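Local coordinates for putative gdp-fucose protein o-fucosyltransferase 1 (Caenorhabditis elegans, PDB 3ZY2) that belongs to the GDP-fucose protein O-fucosyltransferase family, of the GT-B class of glycosyltransferases, and holds guanosine-5'-diphosphate in a pocket, at residues K95-Q103 with E111-G119; L209-N220 with I278-K289. One frame throughout, in Å; residues are numbered along the deposited sequence.

Contact 1: residues K95-Q103 with E111-G119; sequences KAFCWTPRQ and EPGCHSKEG. With MN (manganese (II) ion), chain B.
C98 and C114 are joined covalently, SG to SG at 2.0 Å, and a chi3 of -78° gives the disulfide a left-handed twist. The C98 sulfur sits between its own backbone N and carbonyl carbon (chi1 66°), which swings it across to C114, whose N is held by D136. To one side of this link, A96 CB lies close to S116 OG, 3.1 Å away, and a water joins that hydroxyl to the carbonyl of F97.

To the other side the backbones make a single antiparallel hydrogen-bonded pair, with R102 N to G113 O at 2.9 Å and G113 N to R102 O at 3.2 Å. Strand 95-98 belongs to a parallel six-stranded sheet, where it runs beside strand 135-138; the bridge and disulfide tie the loop that precedes helix 122-128 to the end of that strand.

P101 and P112 pack through their CB atoms, 3.6 Å apart. The R102 chain, bent at chi3, brings one guanidinium face over the carbonyl of C114, offset toward the rim; NE to C114 O is 3.4 Å, and the poor angle rules out a hydrogen bond. The H115 ring places its edge near R102 O, while NE2 donates to E111 O at 2.9 Å from above the carbonyl plane, which restrains the imidazole's rotation.

Beyond CG the E111 side chain is extended, and its OE2 binds manganese at 2.2 Å beside two waters and one further ligand atom from outside the two segments; E111 also packs on F240 of the second subunit.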
loop_
_atom_site.group_PDB
_atom_site.type_symbol
_atom_site.label_atom_id
_atom_site.label_comp_id
_atom_site.label_asym_id
_atom_site.label_seq_id
_atom_site.Cartn_x
_atom_site.Cartn_y
_atom_site.Cartn_z
ATOM N N LYS A 95 4.856 15.809 8.269
ATOM C CA LYS A 95 5.274 14.517 7.728
ATOM C C LYS A 95 4.077 13.675 7.285
ATOM O O LYS A 95 3.011 13.687 7.924
ATOM C CB LYS A 95 6.132 13.770 8.758
ATOM C CG LYS A 95 7.466 14.477 9.124
ATOM C CD LYS A 95 8.510 13.455 9.536
ATOM C CE LYS A 95 9.936 14.001 9.508
ATOM N NZ LYS A 95 10.176 14.986 10.602
ATOM N N ALA A 96 4.244 12.976 6.163
ATOM C CA ALA A 96 3.235 12.039 5.687
ATOM C C ALA A 96 3.510 10.670 6.287
ATOM O O ALA A 96 4.669 10.239 6.376
ATOM C CB ALA A 96 3.265 11.958 4.181
ATOM N N PHE A 97 2.441 9.994 6.682
ATOM C CA PHE A 97 2.529 8.671 7.279
ATOM C C PHE A 97 1.980 7.655 6.311
ATOM O O PHE A 97 0.888 7.830 5.762
ATOM C CB PHE A 97 1.759 8.606 8.602
ATOM C CG PHE A 97 2.472 9.252 9.747
ATOM C CD1 PHE A 97 2.717 10.628 9.743
ATOM C CD2 PHE A 97 2.940 8.486 10.822
ATOM C CE1 PHE A 97 3.382 11.237 10.794
ATOM C CE2 PHE A 97 3.603 9.107 11.891
ATOM C CZ PHE A 97 3.828 10.473 11.868
ATOM N N CYS A 98 2.743 6.583 6.105
ATOM C CA CYS A 98 2.275 5.477 5.282
ATOM C C CYS A 98 2.881 4.146 5.741
ATOM O O CYS A 98 3.752 4.123 6.607
ATOM C CB CYS A 98 2.566 5.750 3.808
ATOM S SG CYS A 98 4.309 5.781 3.440
ATOM N N TRP A 99 2.383 3.048 5.182
ATOM C CA TRP A 99 2.771 1.706 5.630
ATOM C C TRP A 99 4.268 1.459 5.455
ATOM O O TRP A 99 4.970 1.042 6.386
ATOM C CB TRP A 99 1.975 0.642 4.866
ATOM C CG TRP A 99 1.922 -0.682 5.581
ATOM C CD1 TRP A 99 2.896 -1.645 5.615
ATOM C CD2 TRP A 99 0.838 -1.179 6.377
ATOM N NE1 TRP A 99 2.478 -2.714 6.382
ATOM C CE2 TRP A 99 1.221 -2.450 6.863
ATOM C CE3 TRP A 99 -0.426 -0.675 6.721
ATOM C CZ2 TRP A 99 0.390 -3.217 7.692
ATOM C CZ3 TRP A 99 -1.256 -1.445 7.537
ATOM C CH2 TRP A 99 -0.842 -2.704 8.008
ATOM N N THR A 100 4.745 1.756 4.254
ATOM C CA THR A 100 6.099 1.438 3.835
ATOM C C THR A 100 6.422 2.277 2.598
ATOM O O THR A 100 5.492 2.787 1.949
ATOM C CB THR A 100 6.206 -0.071 3.505
ATOM O OG1 THR A 100 7.581 -0.439 3.353
ATOM C CG2 THR A 100 5.413 -0.415 2.235
ATOM N N PRO A 101 7.723 2.429 2.256
ATOM C CA PRO A 101 8.010 3.122 1.006
ATOM C C PRO A 101 7.330 2.444 -0.176
ATOM O O PRO A 101 7.206 1.214 -0.213
ATOM C CB PRO A 101 9.529 3.010 0.888
ATOM C CG PRO A 101 10.000 2.975 2.292
ATOM C CD PRO A 101 8.960 2.184 3.032
ATOM N N ARG A 102 6.857 3.254 -1.114
ATOM C CA ARG A 102 6.230 2.734 -2.321
ATOM C C ARG A 102 6.864 3.413 -3.532
ATOM O O ARG A 102 7.431 4.509 -3.421
ATOM C CB ARG A 102 4.700 2.924 -2.297
ATOM C CG ARG A 102 4.218 4.309 -2.731
ATOM C CD ARG A 102 2.713 4.506 -2.506
ATOM N NE ARG A 102 2.359 4.517 -1.084
ATOM C CZ ARG A 102 1.135 4.725 -0.595
ATOM N NH1 ARG A 102 0.107 4.951 -1.406
ATOM N NH2 ARG A 102 0.939 4.710 0.723
ATOM N N GLN A 103 6.778 2.737 -4.675
ATOM C CA GLN A 103 7.248 3.256 -5.946
ATOM C C GLN A 103 6.295 4.362 -6.427
ATOM O O GLN A 103 6.745 5.461 -6.775
ATOM C CB GLN A 103 7.342 2.109 -6.967
ATOM C CG GLN A 103 7.786 2.498 -8.389
ATOM C CD GLN A 103 9.283 2.750 -8.556
ATOM O OE1 GLN A 103 10.054 2.766 -7.593
ATOM N NE2 GLN A 103 9.697 2.968 -9.802
ATOM N N GLU A 111 11.981 8.950 -5.564
ATOM C CA GLU A 111 12.513 7.783 -4.851
ATOM C C GLU A 111 11.509 7.233 -3.837
ATOM O O GLU A 111 10.584 7.948 -3.448
ATOM C CB GLU A 111 13.818 8.128 -4.147
ATOM C CG GLU A 111 15.065 7.682 -4.892
ATOM C CD GLU A 111 16.236 7.509 -3.957
ATOM O OE1 GLU A 111 16.251 8.216 -2.931
ATOM O OE2 GLU A 111 17.130 6.677 -4.242
ATOM N N PRO A 112 11.697 5.964 -3.392
ATOM C CA PRO A 112 10.653 5.323 -2.573
ATOM C C PRO A 112 10.245 6.158 -1.368
ATOM O O PRO A 112 11.101 6.719 -0.678
ATOM C CB PRO A 112 11.310 4.017 -2.117
ATOM C CG PRO A 112 12.336 3.726 -3.168
ATOM C CD PRO A 112 12.862 5.075 -3.573
ATOM N N GLY A 113 8.939 6.227 -1.130
ATOM C CA GLY A 113 8.367 7.033 -0.052
ATOM C C GLY A 113 6.858 6.911 -0.074
ATOM O O GLY A 113 6.309 6.036 -0.738
ATOM N N CYS A 114 6.167 7.786 0.654
ATOM C CA CYS A 114 4.704 7.708 0.725
ATOM C C CYS A 114 3.981 8.269 -0.505
ATOM O O CYS A 114 2.873 7.823 -0.838
ATOM C CB CYS A 114 4.180 8.416 1.979
ATOM S SG CYS A 114 4.785 7.759 3.537
ATOM N N HIS A 115 4.594 9.268 -1.142
ATOM C CA HIS A 115 3.998 10.043 -2.251
ATOM C C HIS A 115 2.528 10.450 -2.053
ATOM O O HIS A 115 1.662 10.216 -2.899
ATOM C CB HIS A 115 4.256 9.347 -3.591
ATOM C CG HIS A 115 5.711 9.140 -3.869
ATOM N ND1 HIS A 115 6.563 10.182 -4.166
ATOM C CD2 HIS A 115 6.475 8.020 -3.857
ATOM C CE1 HIS A 115 7.786 9.710 -4.339
ATOM N NE2 HIS A 115 7.759 8.403 -4.152
ATOM N N SER A 116 2.277 11.107 -0.924
ATOM C CA SER A 116 0.915 11.329 -0.411
ATOM C C SER A 116 0.018 12.268 -1.210
ATOM O O SER A 116 -1.208 12.254 -1.039
ATOM C CB SER A 116 0.990 11.815 1.035
ATOM O OG SER A 116 1.575 10.823 1.847
ATOM N N LYS A 117 0.618 13.100 -2.057
ATOM C CA LYS A 117 -0.129 14.086 -2.833
ATOM C C LYS A 117 -0.204 13.810 -4.339
ATOM O O LYS A 117 -0.719 14.639 -5.103
ATOM C CB LYS A 117 0.445 15.488 -2.602
ATOM C CG LYS A 117 -0.292 16.314 -1.561
ATOM C CD LYS A 117 -0.324 17.763 -2.038
ATOM C CE LYS A 117 -0.291 18.742 -0.928
ATOM N NZ LYS A 117 -0.486 20.141 -1.443
ATOM N N GLU A 118 0.308 12.667 -4.792
ATOM C CA GLU A 118 0.151 12.359 -6.214
ATOM C C GLU A 118 -1.219 11.753 -6.533
ATOM O O GLU A 118 -1.741 10.908 -5.785
ATOM C CB GLU A 118 1.320 11.551 -6.804
ATOM C CG GLU A 118 1.468 10.118 -6.328
ATOM C CD GLU A 118 2.445 9.306 -7.184
ATOM O OE1 GLU A 118 3.628 9.706 -7.316
ATOM O OE2 GLU A 118 2.027 8.263 -7.730
ATOM N N GLY A 119 -1.800 12.234 -7.627
ATOM C CA GLY A 119 -3.094 11.765 -8.095
ATOM C C GLY A 119 -4.273 12.511 -7.497
ATOM O O GLY A 119 -4.109 13.501 -6.778
HETATM MN MN MN B . 17.844 4.595 -4.526
HETATM O O HOH W 1 0.385 9.798 4.113
HETATM O O HOH W 2 17.645 3.594 -2.441
HETATM O O HOH W 3 17.878 5.418 -6.648
#

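Contact 2: residues L209-N220 with I278-K289; sequences LAKPFVAVHLRN and IGAKSVFVASDK. With GDP (guanosine-5'-diphosphate), chain C.
F284 turns the edge of its ring to A215, whose CB lies in the ring plane 4.0 Å from F284 CD2. F213 runs side by side with F284 and points the same way, and L209 CD1 covers one face of the F213 ring, offset toward its rim. Helix 315-324 packs on A215, F284 and A286. V214, V216, L218, V283 and V285 point to the reverse face, where L218 CD1 meets V285 CG1 at 3.7 Å and helix 264-278 touches V216, L218 and V283.

The two strand axes diverge by only 18°, and backbone bonds alternate between them, such as F284 N to V214 O at 2.8 Å.

Past the strand ends the R219 chain bends at chi2 (73°), bringing its guanidinium between D288 and the diphosphate. NH1 forms a salt bridge with D288 OD2 at 2.6 Å, the guanidinium and carboxylate planes standing 80° apart; D221 N also donates to OD2. The other carboxylate oxygen offers its syn lone pair to N220 N, 2.8 Å from D288 OD1. Bonds to both oxygens limit rotation of the D288 carboxylate. With NH1 held by D288 and by D221, R219 directs NE to GDP O1B (2.9 Å) and NH2 to GDP O3B (2.8 Å). H217 NE2 donates to GDP N7 at 3.0 Å, while its ND1 is bonded to S337.

Neighbouring parallel strands joined by a crossover through helix 264-278, with a nucleotide at their C-terminal ends, are characteristic of the Rossmann-like nucleotide-binding domain of GT-B glycosyltransferases.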
loop_
_atom_site.group_PDB
_atom_site.type_symbol
_atom_site.label_atom_id
_atom_site.label_comp_id
_atom_site.label_asym_id
_atom_site.label_seq_id
_atom_site.Cartn_x
_atom_site.Cartn_y
_atom_site.Cartn_z
ATOM N N LEU A 209 -44.777 10.596 1.554
ATOM C CA LEU A 209 -44.677 9.165 1.851
ATOM C C LEU A 209 -45.637 8.757 2.965
ATOM O O LEU A 209 -45.296 8.841 4.159
ATOM C CB LEU A 209 -43.225 8.797 2.210
ATOM C CG LEU A 209 -42.186 9.008 1.093
ATOM C CD1 LEU A 209 -40.766 8.825 1.650
ATOM C CD2 LEU A 209 -42.450 8.053 -0.078
ATOM N N ALA A 210 -46.821 8.293 2.576
ATOM C CA ALA A 210 -47.779 7.758 3.551
ATOM C C ALA A 210 -47.136 6.545 4.224
ATOM O O ALA A 210 -46.433 5.724 3.598
ATOM C CB ALA A 210 -49.101 7.392 2.879
ATOM N N LYS A 211 -47.351 6.460 5.535
ATOM C CA LYS A 211 -46.747 5.389 6.337
ATOM C C LYS A 211 -47.719 4.231 6.556
ATOM O O LYS A 211 -48.934 4.417 6.575
ATOM C CB LYS A 211 -46.281 5.955 7.669
ATOM C CG LYS A 211 -45.003 6.848 7.497
ATOM C CD LYS A 211 -44.609 7.601 8.771
ATOM C CE LYS A 211 -44.023 6.674 9.856
ATOM N NZ LYS A 211 -42.765 6.005 9.409
ATOM N N PRO A 212 -47.171 3.013 6.705
ATOM C CA PRO A 212 -45.731 2.692 6.686
ATOM C C PRO A 212 -45.190 2.672 5.265
ATOM O O PRO A 212 -45.929 2.372 4.321
ATOM C CB PRO A 212 -45.678 1.286 7.287
ATOM C CG PRO A 212 -47.036 0.694 7.079
ATOM C CD PRO A 212 -48.033 1.827 6.940
ATOM N N PHE A 213 -43.930 3.061 5.099
ATOM C CA PHE A 213 -43.333 3.081 3.747
ATOM C C PHE A 213 -42.132 2.180 3.637
ATOM O O PHE A 213 -41.383 1.974 4.613
ATOM C CB PHE A 213 -43.035 4.515 3.209
ATOM C CG PHE A 213 -41.811 5.196 3.795
ATOM C CD1 PHE A 213 -41.906 5.939 4.971
ATOM C CD2 PHE A 213 -40.595 5.189 3.106
ATOM C CE1 PHE A 213 -40.789 6.623 5.476
ATOM C CE2 PHE A 213 -39.459 5.868 3.609
ATOM C CZ PHE A 213 -39.557 6.590 4.793
ATOM N N VAL A 214 -41.993 1.603 2.449
ATOM C CA VAL A 214 -40.817 0.810 2.087
ATOM C C VAL A 214 -39.871 1.733 1.344
ATOM O O VAL A 214 -40.289 2.397 0.408
ATOM C CB VAL A 214 -41.169 -0.368 1.130
ATOM C CG1 VAL A 214 -39.922 -1.187 0.792
ATOM C CG2 VAL A 214 -42.182 -1.322 1.759
ATOM N N ALA A 215 -38.612 1.796 1.771
ATOM C CA ALA A 215 -37.559 2.503 1.012
ATOM C C ALA A 215 -36.654 1.488 0.369
ATOM O O ALA A 215 -36.274 0.496 1.030
ATOM C CB ALA A 215 -36.739 3.420 1.942
ATOM N N VAL A 216 -36.295 1.740 -0.884
ATOM C CA VAL A 216 -35.424 0.811 -1.635
ATOM C C VAL A 216 -34.249 1.565 -2.232
ATOM O O VAL A 216 -34.398 2.704 -2.662
ATOM C CB VAL A 216 -36.183 0.025 -2.746
ATOM C CG1 VAL A 216 -37.385 -0.687 -2.158
ATOM C CG2 VAL A 216 -36.587 0.953 -3.889
ATOM N N HIS A 217 -33.099 0.906 -2.239
ATOM C CA HIS A 217 -31.905 1.398 -2.915
ATOM C C HIS A 217 -31.657 0.609 -4.186
ATOM O O HIS A 217 -31.454 -0.601 -4.138
ATOM C CB HIS A 217 -30.676 1.301 -1.999
ATOM C CG HIS A 217 -29.434 1.844 -2.633
ATOM N ND1 HIS A 217 -28.194 1.250 -2.507
ATOM C CD2 HIS A 217 -29.258 2.934 -3.429
ATOM C CE1 HIS A 217 -27.308 1.957 -3.193
ATOM N NE2 HIS A 217 -27.927 2.979 -3.767
ATOM N N LEU A 218 -31.744 1.300 -5.328
ATOM C CA LEU A 218 -31.517 0.687 -6.633
ATOM C C LEU A 218 -30.177 1.173 -7.161
ATOM O O LEU A 218 -30.059 2.288 -7.667
ATOM C CB LEU A 218 -32.650 1.037 -7.609
ATOM C CG LEU A 218 -34.071 0.695 -7.128
ATOM C CD1 LEU A 218 -35.104 0.991 -8.232
ATOM C CD2 LEU A 218 -34.209 -0.784 -6.632
ATOM N N ARG A 219 -29.162 0.331 -6.999
ATOM C CA ARG A 219 -27.827 0.625 -7.491
ATOM C C ARG A 219 -27.761 -0.010 -8.875
ATOM O O ARG A 219 -27.771 -1.242 -9.012
ATOM C CB ARG A 219 -26.790 -0.004 -6.541
ATOM C CG ARG A 219 -25.339 0.358 -6.867
ATOM C CD ARG A 219 -24.958 1.784 -6.522
ATOM N NE ARG A 219 -23.499 1.887 -6.477
ATOM C CZ ARG A 219 -22.730 2.186 -7.513
ATOM N NH1 ARG A 219 -23.269 2.456 -8.694
ATOM N NH2 ARG A 219 -21.417 2.241 -7.372
ATOM N N ASN A 220 -27.731 0.823 -9.910
ATOM C CA ASN A 220 -27.875 0.291 -11.263
ATOM C C ASN A 220 -27.193 1.041 -12.403
ATOM O O ASN A 220 -27.532 0.802 -13.560
ATOM C CB ASN A 220 -29.357 0.029 -11.615
ATOM C CG ASN A 220 -30.239 1.251 -11.434
ATOM O OD1 ASN A 220 -29.799 2.397 -11.557
ATOM N ND2 ASN A 220 -31.503 1.002 -11.128
ATOM N N ILE A 278 -45.892 -5.603 4.707
ATOM C CA ILE A 278 -46.064 -4.615 5.784
ATOM C C ILE A 278 -47.302 -3.718 5.614
ATOM O O ILE A 278 -47.527 -2.803 6.419
ATOM C CB ILE A 278 -44.804 -3.716 5.999
ATOM C CG1 ILE A 278 -44.618 -2.716 4.841
ATOM C CG2 ILE A 278 -43.530 -4.576 6.155
ATOM C CD1 ILE A 278 -43.583 -1.630 5.201
ATOM N N GLY A 279 -48.105 -3.968 4.581
ATOM C CA GLY A 279 -49.248 -3.103 4.286
ATOM C C GLY A 279 -48.794 -1.677 3.984
ATOM O O GLY A 279 -49.323 -0.713 4.544
ATOM N N ALA A 280 -47.759 -1.556 3.155
ATOM C CA ALA A 280 -47.157 -0.253 2.875
ATOM C C ALA A 280 -48.135 0.686 2.177
ATOM O O ALA A 280 -48.945 0.239 1.337
ATOM C CB ALA A 280 -45.916 -0.422 2.039
ATOM N N LYS A 281 -48.053 1.970 2.528
ATOM C CA LYS A 281 -48.894 2.982 1.882
ATOM C C LYS A 281 -48.153 3.860 0.890
ATOM O O LYS A 281 -48.771 4.706 0.234
ATOM C CB LYS A 281 -49.653 3.816 2.917
ATOM C CG LYS A 281 -50.623 2.979 3.764
ATOM C CD LYS A 281 -51.723 2.351 2.904
ATOM C CE LYS A 281 -52.629 1.405 3.703
ATOM N NZ LYS A 281 -52.024 0.040 3.849
ATOM N N SER A 282 -46.855 3.619 0.752
ATOM C CA SER A 282 -46.033 4.274 -0.242
ATOM C C SER A 282 -44.676 3.591 -0.316
ATOM O O SER A 282 -44.308 2.793 0.572
ATOM C CB SER A 282 -45.850 5.765 0.102
ATOM O OG SER A 282 -45.029 5.936 1.247
ATOM N N VAL A 283 -43.939 3.921 -1.382
ATOM C CA VAL A 283 -42.580 3.435 -1.600
ATOM C C VAL A 283 -41.675 4.629 -1.915
ATOM O O VAL A 283 -42.071 5.555 -2.636
ATOM C CB VAL A 283 -42.529 2.376 -2.753
ATOM C CG1 VAL A 283 -41.071 2.063 -3.146
ATOM C CG2 VAL A 283 -43.288 1.108 -2.340
ATOM N N PHE A 284 -40.492 4.616 -1.319
ATOM C CA PHE A 284 -39.453 5.581 -1.642
ATOM C C PHE A 284 -38.341 4.878 -2.397
ATOM O O PHE A 284 -37.888 3.800 -1.994
ATOM C CB PHE A 284 -38.883 6.202 -0.368
ATOM C CG PHE A 284 -37.721 7.117 -0.625
ATOM C CD1 PHE A 284 -37.912 8.372 -1.237
ATOM C CD2 PHE A 284 -36.432 6.721 -0.279
ATOM C CE1 PHE A 284 -36.843 9.238 -1.459
ATOM C CE2 PHE A 284 -35.344 7.586 -0.504
ATOM C CZ PHE A 284 -35.564 8.843 -1.121
ATOM N N VAL A 285 -37.866 5.513 -3.464
ATOM C CA VAL A 285 -36.747 4.959 -4.233
ATOM C C VAL A 285 -35.566 5.931 -4.257
ATOM O O VAL A 285 -35.708 7.099 -4.677
ATOM C CB VAL A 285 -37.145 4.709 -5.708
ATOM C CG1 VAL A 285 -35.946 4.148 -6.510
ATOM C CG2 VAL A 285 -38.368 3.788 -5.825
ATOM N N ALA A 286 -34.409 5.419 -3.839
ATOM C CA ALA A 286 -33.123 6.120 -4.011
ATOM C C ALA A 286 -32.353 5.347 -5.073
ATOM O O ALA A 286 -32.270 4.133 -5.021
ATOM C CB ALA A 286 -32.327 6.137 -2.696
ATOM N N SER A 287 -31.827 6.058 -6.069
ATOM C CA SER A 287 -31.049 5.416 -7.121
ATOM C C SER A 287 -29.932 6.336 -7.601
ATOM O O SER A 287 -30.055 7.560 -7.542
ATOM C CB SER A 287 -31.952 5.009 -8.297
ATOM O OG SER A 287 -31.182 4.271 -9.258
ATOM N N ASP A 288 -28.853 5.702 -8.040
ATOM C CA ASP A 288 -27.760 6.367 -8.732
ATOM C C ASP A 288 -28.047 6.619 -10.204
ATOM O O ASP A 288 -27.321 7.385 -10.857
ATOM C CB ASP A 288 -26.472 5.558 -8.594
ATOM C CG ASP A 288 -26.572 4.161 -9.181
ATOM O OD1 ASP A 288 -27.675 3.602 -9.343
ATOM O OD2 ASP A 288 -25.504 3.607 -9.514
ATOM N N LYS A 289 -29.093 5.984 -10.735
ATOM C CA LYS A 289 -29.390 6.101 -12.169
ATOM C C LYS A 289 -30.877 5.937 -12.476
ATOM O O LYS A 289 -31.583 6.932 -12.672
ATOM C CB LYS A 289 -28.548 5.102 -12.969
ATOM C CG LYS A 289 -28.600 5.371 -14.484
ATOM C CD LYS A 289 -27.955 4.279 -15.307
ATOM C CE LYS A 289 -28.373 4.414 -16.776
ATOM N NZ LYS A 289 -29.827 4.124 -16.994
HETATM P PB GDP C . -20.939 1.666 -3.678
HETATM O O1B GDP C . -22.412 1.702 -3.848
HETATM O O2B GDP C . -20.090 0.939 -2.587
HETATM O O3B GDP C . -20.078 2.380 -4.888
HETATM O O3A GDP C . -21.202 3.170 -2.887
HETATM P PA GDP C . -20.116 4.499 -2.848
HETATM O O1A GDP C . -21.351 5.361 -1.971
HETATM O O2A GDP C . -18.857 4.395 -2.433
HETATM O "O5'" GDP C . -20.263 4.628 -4.631
HETATM C "C5'" GDP C . -21.497 5.005 -4.593
HETATM C "C4'" GDP C . -22.034 6.052 -5.247
HETATM O "O4'" GDP C . -22.775 6.292 -6.375
HETATM C "C3'" GDP C . -22.574 6.780 -4.196
HETATM O "O3'" GDP C . -21.806 7.971 -3.192
HETATM C "C2'" GDP C . -23.704 8.487 -4.987
HETATM O "O2'" GDP C . -22.705 9.345 -5.313
HETATM C "C1'" GDP C . -24.056 7.478 -6.066
HETATM N N9 GDP C . -25.069 6.824 -5.622
HETATM C C8 GDP C . -25.158 5.042 -5.236
HETATM N N7 GDP C . -26.388 5.275 -4.904
HETATM C C5 GDP C . -27.104 6.330 -4.893
HETATM C C6 GDP C . -28.637 7.084 -4.574
HETATM O O6 GDP C . -29.333 6.264 -4.192
HETATM N N1 GDP C . -28.500 8.122 -4.825
HETATM C C2 GDP C . -27.746 9.020 -5.239
HETATM N N2 GDP C . -27.836 9.998 -5.410
HETATM N N3 GDP C . -26.241 8.810 -5.660
HETATM C C4 GDP C . -26.054 7.397 -5.435
HETATM O O HOH W 4 -29.751 1.472 -15.105
#

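Overall arrangement
Contact 1 and contact 2 belong to the two separate parallel sheets of the chain and lie on opposite sides of its centre. Their centres are 44 Å apart and their nearest atoms about 20 Å, so they do not touch within one subunit. The assembly brings them together: E111 of the second subunit packs on R219 of contact 2, whose side chain is about 4 Å from a manganese ion. Conversely, the P112 side chain of contact 1 lies about 7 Å from a GDP and packs on N22 of the second subunit, a pocket residue. Contact 1 thus borders the neighbour's nucleotide site, whereas contact 2 supplies five of the fourteen residues of the pocket in its own chain.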